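Local atomic coordinates of macrolide export ATP-binding/permease protein macB (Actinobacillus actinomycetemcomitans, PDB entry 3FTJ), a protein that probably serves as the inner-membrane ABC transporter of the tripartite MacAB-TdeA efflux system and confers resistance to macrolides, its periplasmic region being the part crystallised here. Residues 46-51 against 194-199; 188-193 against 210-215; 82-87 against 175-180. One frame throughout, in Å; residues are numbered along the deposited sequence.

All three contacts gather round one four-stranded unit of the periplasmic region, built from strands 15-20, 49-64, 175-180 and 206-209 with helices 37-44 and 186-201. Contacts 1 and 2 share helix 186-201, and their centres are about 12 Å apart; contact 3 has its centre about 15 Å from each of theirs. Contact 3 uses strand 175-180, which pairs with strand 49-64 of contact 1 and is followed in the chain by the shared helix. Along the chain, contacts 1 and 2 alternate their segments, whereas contact 3 closes before contact 2 opens. Together they tie this unit to the C-terminal helix 211-219 and to helix 81-85 from the long insertion.

Contact 1: residues 46-51 against 194-199; sequences QSYIQS and TELLKS
Q46 and L196 reach for each other from opposite directions, joining a type I beta turn, Q46 to I49, to helix 186-201. The setting is a split beta-alpha-beta (ferredoxin-like) unit: the turn leads from helix 37-44 into strand 49-64, and the second helix of the unit lies across from it. L196 carries its side of the contact on one methyl. With CG anti to the backbone N (chi1 177°), its CD2 is held out from the helix and lies 3.7 Å from Q46 CG. The Q46 chain folds at its second torsion (chi2 -38°) instead of running straight out, which lays the end of the chain beside that same methyl. This is van der Waals packing at the surface, with no hydrogen bond between the segments. Q46 CB also sits 3.5 Å above one face of the Y48 ring, displaced toward the rim, so the two turn residues pack on each other. L196 also rests on T42 and L43 of helix 37-44, so its side chain lies between both helices of the unit. The turn is closed by a backbone bond from I49 N to Q46 O, 3.2 Å, and just beyond it Q50 and S51 form a classic beta bulge opposite K179. On the Y48 side, the hydroxyl OH of Y48 comes to 4.5 Å from L196 CD2.

Contact 2: residues 188-193 against 210-215; sequences VAEKSL and NSDTIK
An asparagine N-cap begins helix 211-219, and E190, projecting from helix 186-201, takes hold of the capping side chain. N210 ND2 donates to E190 OE1 over 2.7 Å with an N-H...O angle of 170°. The acceptor lies in the amide plane of N210, but the bond meets E190 from above its carboxylate plane, the two flat groups being turned 48° apart. E190 spans the gap because its chain is extended beyond CG. Across the amide, N210 OD1 accepts from T213 N at 3.0 Å; the first torsion of N210 (chi1 52°) tucks CG between its own N and carbonyl carbon and curls the amide back over the first turn. A water lies 2.9 Å from N210 OD1, 3.2 Å from E190 OE2 and 2.6 Å from T213 OG1, bridging the two helices. Both ends of the amide are thus gripped, which should fix its rotation. D212 OD2 stands 4.4 Å from E190 OE1, a like-charge approach that might raise the proton affinity of either group slightly. M16 of strand 15-20 packs against both E190 and N210. The arrangement is an Asn N-cap, with the capping amide also tied through its nitrogen to a carboxylate of the neighbouring helix.

Contact 3: residues 82-87 against 175-180; sequences FDVEGL and SITVKI
V84 packs its two methyls onto strand 175-180 from the last turn of helix 81-85. Its CB is still 4.8 Å from T177 CG2, and the branches close the gap. CG1, anti to the backbone N (chi1 176°), reaches the methyl of T177: V84 CG1 to T177 CG2 is 3.7 Å, and the two side chains slide past each other in opposite directions. The other branch, CG2, turns along the strand toward the aliphatic part of K179, with V84 CG2 and K179 CG 4.3 Å apart. V84 also touches T15 of the adjacent strand 15-20.

The polar ends are engaged beyond this patch. T177 shows its methyl to V84 while its hydroxyl OG1 is hydrogen-bonded to T17 OG1, and K179 bends away from the helix to form a salt bridge with D182. E85 approaches more loosely, its OE1 4.4 Å from T177 OG1, while its OE2 accepts from Q144 NE2. Directly after V84 and E85 the helix is ended by a Schellman motif at G86, whose positive phi (68°) turns the chain so that L87 N bonds back to F82 O at 2.9 Å.

T177 and K179 point toward helix 81-85, whereas V178 between them points away and packs on L193 of helix 186-201. Strand 175-180 therefore lies between the two helices, paired on its edges with strands 15-20 and 49-64, and helix 81-85, which belongs to the long insertion of the ferredoxin-like unit, lies against the sheet face opposite helix 186-201.

Contact 1: residues 46-51 against 194-199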
loop_
_atom_site.group_PDB
_atom_site.type_symbol
_atom_site.label_atom_id
_atom_site.label_comp_id
_atom_site.label_asym_id
_atom_site.label_seq_id
_atom_site.Cartn_x
_atom_site.Cartn_y
_atom_site.Cartn_z
ATOM N N GLN A 46 18.432 -1.939 4.105
ATOM C CA GLN A 46 18.841 -3.176 4.762
ATOM C C GLN A 46 19.137 -4.220 3.699
ATOM O O GLN A 46 18.465 -4.281 2.670
ATOM C CB GLN A 46 17.764 -3.683 5.726
ATOM C CG GLN A 46 17.384 -2.676 6.791
ATOM C CD GLN A 46 18.579 -1.889 7.295
ATOM O OE1 GLN A 46 18.624 -0.662 7.178
ATOM N NE2 GLN A 46 19.558 -2.591 7.850
ATOM N N SER A 47 20.142 -5.048 3.951
ATOM C CA SER A 47 20.615 -5.982 2.939
ATOM C C SER A 47 19.621 -7.108 2.730
ATOM O O SER A 47 19.572 -7.714 1.663
ATOM C CB SER A 47 21.984 -6.547 3.333
ATOM O OG SER A 47 21.937 -7.123 4.631
ATOM N N TYR A 48 18.828 -7.387 3.757
ATOM C CA TYR A 48 17.853 -8.470 3.682
ATOM C C TYR A 48 16.515 -8.023 3.096
ATOM O O TYR A 48 15.566 -8.799 3.048
ATOM C CB TYR A 48 17.634 -9.089 5.066
ATOM C CG TYR A 48 17.266 -8.088 6.138
ATOM C CD1 TYR A 48 18.247 -7.402 6.839
ATOM C CD2 TYR A 48 15.942 -7.836 6.453
ATOM C CE1 TYR A 48 17.916 -6.487 7.823
ATOM C CE2 TYR A 48 15.600 -6.925 7.432
ATOM C CZ TYR A 48 16.588 -6.250 8.111
ATOM O OH TYR A 48 16.247 -5.343 9.089
ATOM N N ILE A 49 16.443 -6.773 2.647
ATOM C CA ILE A 49 15.192 -6.226 2.130
ATOM C C ILE A 49 15.278 -5.943 0.628
ATOM O O ILE A 49 16.174 -5.241 0.168
ATOM C CB ILE A 49 14.770 -4.959 2.910
ATOM C CG1 ILE A 49 14.265 -5.346 4.299
ATOM C CG2 ILE A 49 13.678 -4.199 2.159
ATOM C CD1 ILE A 49 14.073 -4.173 5.242
ATOM N N GLN A 50 14.341 -6.503 -0.128
ATOM C CA GLN A 50 14.360 -6.422 -1.586
ATOM C C GLN A 50 13.584 -5.214 -2.129
ATOM O O GLN A 50 13.971 -4.613 -3.131
ATOM C CB GLN A 50 13.811 -7.719 -2.186
ATOM C CG GLN A 50 13.716 -7.709 -3.696
ATOM C CD GLN A 50 13.310 -9.058 -4.270
ATOM O OE1 GLN A 50 13.095 -9.194 -5.477
ATOM N NE2 GLN A 50 13.206 -10.065 -3.406
ATOM N N SER A 51 12.483 -4.865 -1.475
ATOM C CA SER A 51 11.737 -3.669 -1.849
ATOM C C SER A 51 10.876 -3.172 -0.698
ATOM O O SER A 51 10.492 -3.935 0.188
ATOM C CB SER A 51 10.865 -3.923 -3.078
ATOM O OG SER A 51 9.723 -4.696 -2.744
ATOM N N THR A 194 11.831 -5.520 13.193
ATOM C CA THR A 194 11.223 -5.051 14.434
ATOM C C THR A 194 12.210 -4.262 15.276
ATOM O O THR A 194 11.894 -3.192 15.785
ATOM C CB THR A 194 10.712 -6.211 15.282
ATOM O OG1 THR A 194 9.678 -6.900 14.572
ATOM C CG2 THR A 194 10.164 -5.699 16.612
ATOM N N GLU A 195 13.415 -4.788 15.435
ATOM C CA GLU A 195 14.402 -4.083 16.239
ATOM C C GLU A 195 14.795 -2.740 15.630
ATOM O O GLU A 195 14.930 -1.756 16.348
ATOM C CB GLU A 195 15.620 -4.967 16.521
ATOM C CG GLU A 195 15.334 -5.991 17.602
ATOM C CD GLU A 195 14.558 -5.386 18.774
ATOM O OE1 GLU A 195 15.010 -4.354 19.320
ATOM O OE2 GLU A 195 13.494 -5.937 19.147
ATOM N N LEU A 196 14.952 -2.696 14.308
ATOM C CA LEU A 196 15.317 -1.453 13.637
ATOM C C LEU A 196 14.238 -0.381 13.830
ATOM O O LEU A 196 14.539 0.754 14.217
ATOM C CB LEU A 196 15.584 -1.689 12.150
ATOM C CG LEU A 196 15.915 -0.475 11.269
ATOM C CD1 LEU A 196 17.135 0.284 11.776
ATOM C CD2 LEU A 196 16.132 -0.922 9.825
ATOM N N LEU A 197 12.980 -0.751 13.585
ATOM C CA LEU A 197 11.867 0.192 13.722
ATOM C C LEU A 197 11.634 0.658 15.152
ATOM O O LEU A 197 11.271 1.814 15.367
ATOM C CB LEU A 197 10.576 -0.389 13.146
ATOM C CG LEU A 197 10.453 -0.325 11.629
ATOM C CD1 LEU A 197 9.362 -1.263 11.173
ATOM C CD2 LEU A 197 10.162 1.104 11.171
ATOM N N LYS A 198 11.809 -0.238 16.124
ATOM C CA LYS A 198 11.807 0.159 17.536
ATOM C C LYS A 198 12.895 1.196 17.825
ATOM O O LYS A 198 12.648 2.182 18.511
ATOM C CB LYS A 198 11.998 -1.051 18.459
ATOM C CG LYS A 198 10.871 -2.066 18.393
ATOM C CD LYS A 198 11.216 -3.357 19.121
ATOM C CE LYS A 198 11.251 -3.160 20.628
ATOM N NZ LYS A 198 11.307 -4.484 21.324
ATOM N N SER A 199 14.096 0.954 17.310
ATOM C CA SER A 199 15.219 1.881 17.454
ATOM C C SER A 199 14.879 3.236 16.831
ATOM O O SER A 199 15.158 4.298 17.402
ATOM C CB SER A 199 16.460 1.294 16.777
ATOM O OG SER A 199 17.593 2.129 16.943
#

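Contact 2: residues 188-193 against 210-215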
loop_
_atom_site.group_PDB
_atom_site.type_symbol
_atom_site.label_atom_id
_atom_site.label_comp_id
_atom_site.label_asym_id
_atom_site.label_seq_id
_atom_site.Cartn_x
_atom_site.Cartn_y
_atom_site.Cartn_z
ATOM N N VAL A 188 13.949 -14.434 11.186
ATOM C CA VAL A 188 15.081 -13.566 11.499
ATOM C C VAL A 188 14.854 -12.176 10.910
ATOM O O VAL A 188 15.151 -11.167 11.544
ATOM C CB VAL A 188 16.405 -14.133 10.947
ATOM C CG1 VAL A 188 17.509 -13.095 11.054
ATOM C CG2 VAL A 188 16.787 -15.424 11.674
ATOM N N ALA A 189 14.314 -12.134 9.695
ATOM C CA ALA A 189 14.031 -10.867 9.027
ATOM C C ALA A 189 13.008 -10.050 9.810
ATOM O O ALA A 189 13.165 -8.837 9.975
ATOM C CB ALA A 189 13.548 -11.109 7.613
ATOM N N GLU A 190 11.962 -10.710 10.297
ATOM C CA GLU A 190 10.965 -10.015 11.102
ATOM C C GLU A 190 11.638 -9.391 12.312
ATOM O O GLU A 190 11.405 -8.225 12.623
ATOM C CB GLU A 190 9.838 -10.953 11.546
ATOM C CG GLU A 190 8.875 -10.306 12.534
ATOM C CD GLU A 190 7.593 -11.104 12.726
ATOM O OE1 GLU A 190 7.283 -11.957 11.864
ATOM O OE2 GLU A 190 6.900 -10.874 13.742
ATOM N N LYS A 191 12.491 -10.163 12.980
ATOM C CA LYS A 191 13.147 -9.698 14.197
ATOM C C LYS A 191 14.048 -8.492 13.955
ATOM O O LYS A 191 14.020 -7.538 14.727
ATOM C CB LYS A 191 13.961 -10.823 14.845
ATOM C CG LYS A 191 13.112 -11.907 15.491
ATOM C CD LYS A 191 13.982 -12.993 16.117
ATOM C CE LYS A 191 14.898 -12.424 17.202
ATOM N NZ LYS A 191 15.836 -13.458 17.757
ATOM N N SER A 192 14.865 -8.550 12.908
ATOM C CA SER A 192 15.748 -7.430 12.578
ATOM C C SER A 192 14.917 -6.188 12.266
ATOM O O SER A 192 15.225 -5.081 12.706
ATOM C CB SER A 192 16.610 -7.766 11.361
ATOM O OG SER A 192 17.218 -9.039 11.487
ATOM N N LEU A 193 13.861 -6.396 11.493
ATOM C CA LEU A 193 12.977 -5.333 11.061
ATOM C C LEU A 193 12.308 -4.685 12.273
ATOM O O LEU A 193 12.231 -3.462 12.376
ATOM C CB LEU A 193 11.938 -5.928 10.114
ATOM C CG LEU A 193 11.203 -5.021 9.145
ATOM C CD1 LEU A 193 10.433 -5.882 8.153
ATOM C CD2 LEU A 193 10.273 -4.115 9.914
ATOM N N ASN A 210 2.287 -10.857 8.605
ATOM C CA ASN A 210 2.868 -11.770 7.632
ATOM C C ASN A 210 2.278 -13.163 7.795
ATOM O O ASN A 210 1.338 -13.358 8.568
ATOM C CB ASN A 210 4.393 -11.810 7.765
ATOM C CG ASN A 210 4.846 -12.069 9.182
ATOM O OD1 ASN A 210 4.116 -12.647 9.984
ATOM N ND2 ASN A 210 6.061 -11.647 9.500
ATOM N N SER A 211 2.833 -14.128 7.070
ATOM C CA SER A 211 2.390 -15.516 7.171
ATOM C C SER A 211 2.380 -15.991 8.624
ATOM O O SER A 211 1.395 -16.559 9.097
ATOM C CB SER A 211 3.291 -16.420 6.333
ATOM O OG SER A 211 2.745 -17.722 6.243
ATOM N N ASP A 212 3.477 -15.743 9.334
ATOM C CA ASP A 212 3.580 -16.149 10.731
ATOM C C ASP A 212 2.448 -15.589 11.596
ATOM O O ASP A 212 1.923 -16.285 12.467
ATOM C CB ASP A 212 4.932 -15.744 11.317
ATOM C CG ASP A 212 5.111 -16.226 12.743
ATOM O OD1 ASP A 212 5.136 -17.463 12.953
ATOM O OD2 ASP A 212 5.221 -15.369 13.654
ATOM N N THR A 213 2.081 -14.329 11.361
ATOM C CA THR A 213 0.981 -13.698 12.088
ATOM C C THR A 213 -0.348 -14.405 11.845
ATOM O O THR A 213 -1.078 -14.702 12.786
ATOM C CB THR A 213 0.815 -12.213 11.708
ATOM O OG1 THR A 213 1.895 -11.454 12.259
ATOM C CG2 THR A 213 -0.502 -11.674 12.254
ATOM N N ILE A 214 -0.660 -14.671 10.580
ATOM C CA ILE A 214 -1.884 -15.393 10.242
ATOM C C ILE A 214 -1.928 -16.736 10.963
ATOM O O ILE A 214 -2.909 -17.061 11.628
ATOM C CB ILE A 214 -2.013 -15.633 8.725
ATOM C CG1 ILE A 214 -2.165 -14.307 7.974
ATOM C CG2 ILE A 214 -3.199 -16.546 8.428
ATOM C CD1 ILE A 214 -2.201 -14.480 6.467
ATOM N N LYS A 215 -0.858 -17.512 10.837
ATOM C CA LYS A 215 -0.792 -18.813 11.495
ATOM C C LYS A 215 -0.988 -18.689 13.004
ATOM O O LYS A 215 -1.735 -19.456 13.611
ATOM C CB LYS A 215 0.540 -19.503 11.208
ATOM C CG LYS A 215 0.610 -20.908 11.774
ATOM C CD LYS A 215 2.009 -21.490 11.683
ATOM C CE LYS A 215 2.960 -20.764 12.619
ATOM N NZ LYS A 215 4.044 -21.660 13.119
HETATM O O HOH W 1 4.223 -12.393 12.854
#

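Contact 3: residues 82-87 against 175-180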
loop_
_atom_site.group_PDB
_atom_site.type_symbol
_atom_site.label_atom_id
_atom_site.label_comp_id
_atom_site.label_asym_id
_atom_site.label_seq_id
_atom_site.Cartn_x
_atom_site.Cartn_y
_atom_site.Cartn_z
ATOM N N PHE A 82 2.186 -2.675 -6.966
ATOM C CA PHE A 82 1.372 -3.561 -7.793
ATOM C C PHE A 82 1.932 -4.976 -7.845
ATOM O O PHE A 82 1.182 -5.952 -7.804
ATOM C CB PHE A 82 1.211 -2.980 -9.195
ATOM C CG PHE A 82 0.699 -1.573 -9.195
ATOM C CD1 PHE A 82 -0.644 -1.316 -8.992
ATOM C CD2 PHE A 82 1.566 -0.510 -9.366
ATOM C CE1 PHE A 82 -1.123 -0.015 -8.985
ATOM C CE2 PHE A 82 1.093 0.787 -9.357
ATOM C CZ PHE A 82 -0.255 1.032 -9.161
ATOM N N ASP A 83 3.253 -5.078 -7.917
ATOM C CA ASP A 83 3.912 -6.373 -7.945
ATOM C C ASP A 83 3.702 -7.154 -6.646
ATOM O O ASP A 83 3.319 -8.322 -6.665
ATOM C CB ASP A 83 5.409 -6.199 -8.220
ATOM C CG ASP A 83 6.155 -7.529 -8.250
ATOM O OD1 ASP A 83 5.600 -8.512 -8.797
ATOM O OD2 ASP A 83 7.291 -7.583 -7.723
ATOM N N VAL A 84 3.947 -6.500 -5.518
ATOM C CA VAL A 84 3.887 -7.169 -4.224
ATOM C C VAL A 84 2.457 -7.527 -3.824
ATOM O O VAL A 84 2.230 -8.469 -3.067
ATOM C CB VAL A 84 4.543 -6.311 -3.127
ATOM C CG1 VAL A 84 4.388 -6.969 -1.769
ATOM C CG2 VAL A 84 6.011 -6.092 -3.449
ATOM N N GLU A 85 1.490 -6.783 -4.344
ATOM C CA GLU A 85 0.092 -7.055 -4.017
ATOM C C GLU A 85 -0.546 -7.993 -5.034
ATOM O O GLU A 85 -1.696 -8.407 -4.877
ATOM C CB GLU A 85 -0.701 -5.752 -3.928
ATOM C CG GLU A 85 -0.317 -4.882 -2.746
ATOM C CD GLU A 85 -0.900 -5.389 -1.446
ATOM O OE1 GLU A 85 -0.387 -4.993 -0.381
ATOM O OE2 GLU A 85 -1.870 -6.183 -1.485
ATOM N N GLY A 86 0.201 -8.314 -6.083
ATOM C CA GLY A 86 -0.290 -9.183 -7.139
ATOM C C GLY A 86 -1.402 -8.594 -7.986
ATOM O O GLY A 86 -2.347 -9.295 -8.354
ATOM N N LEU A 87 -1.302 -7.306 -8.297
ATOM C CA LEU A 87 -2.274 -6.671 -9.174
ATOM C C LEU A 87 -1.678 -6.662 -10.573
ATOM O O LEU A 87 -0.610 -6.092 -10.782
ATOM C CB LEU A 87 -2.589 -5.240 -8.715
ATOM C CG LEU A 87 -3.444 -5.052 -7.456
ATOM C CD1 LEU A 87 -2.834 -5.800 -6.304
ATOM C CD2 LEU A 87 -3.592 -3.589 -7.089
ATOM N N SER A 175 0.995 2.461 6.453
ATOM C CA SER A 175 1.744 1.211 6.524
ATOM C C SER A 175 2.909 1.158 5.529
ATOM O O SER A 175 3.033 2.000 4.639
ATOM C CB SER A 175 0.813 0.014 6.296
ATOM O OG SER A 175 0.301 -0.003 4.973
ATOM N N ILE A 176 3.753 0.149 5.697
ATOM C CA ILE A 176 4.885 -0.102 4.821
ATOM C C ILE A 176 4.940 -1.591 4.530
ATOM O O ILE A 176 5.030 -2.407 5.449
ATOM C CB ILE A 176 6.222 0.276 5.514
ATOM C CG1 ILE A 176 6.266 1.770 5.843
ATOM C CG2 ILE A 176 7.408 -0.122 4.653
ATOM C CD1 ILE A 176 7.356 2.140 6.847
ATOM N N THR A 177 4.885 -1.963 3.263
ATOM C CA THR A 177 5.068 -3.365 2.922
ATOM C C THR A 177 6.487 -3.587 2.409
ATOM O O THR A 177 6.948 -2.873 1.520
ATOM C CB THR A 177 4.045 -3.847 1.885
ATOM O OG1 THR A 177 2.718 -3.636 2.389
ATOM C CG2 THR A 177 4.244 -5.330 1.597
ATOM N N VAL A 178 7.176 -4.566 2.992
ATOM C CA VAL A 178 8.537 -4.896 2.596
ATOM C C VAL A 178 8.553 -6.264 1.924
ATOM O O VAL A 178 7.816 -7.169 2.319
ATOM C CB VAL A 178 9.524 -4.907 3.802
ATOM C CG1 VAL A 178 9.447 -3.607 4.594
ATOM C CG2 VAL A 178 9.254 -6.082 4.705
ATOM N N LYS A 179 9.378 -6.401 0.892
ATOM C CA LYS A 179 9.604 -7.695 0.268
ATOM C C LYS A 179 10.926 -8.198 0.807
ATOM O O LYS A 179 11.953 -7.528 0.680
ATOM C CB LYS A 179 9.674 -7.562 -1.250
ATOM C CG LYS A 179 9.110 -8.752 -2.024
ATOM C CD LYS A 179 10.001 -9.982 -1.931
ATOM C CE LYS A 179 9.549 -11.050 -2.925
ATOM N NZ LYS A 179 10.423 -12.261 -2.928
ATOM N N ILE A 180 10.883 -9.373 1.427
ATOM C CA ILE A 180 12.051 -9.969 2.062
ATOM C C ILE A 180 12.948 -10.657 1.028
ATOM O O ILE A 180 12.455 -11.254 0.068
ATOM C CB ILE A 180 11.604 -10.978 3.148
ATOM C CG1 ILE A 180 11.110 -10.234 4.384
ATOM C CG2 ILE A 180 12.724 -11.896 3.541
ATOM C CD1 ILE A 180 12.124 -9.265 4.947
#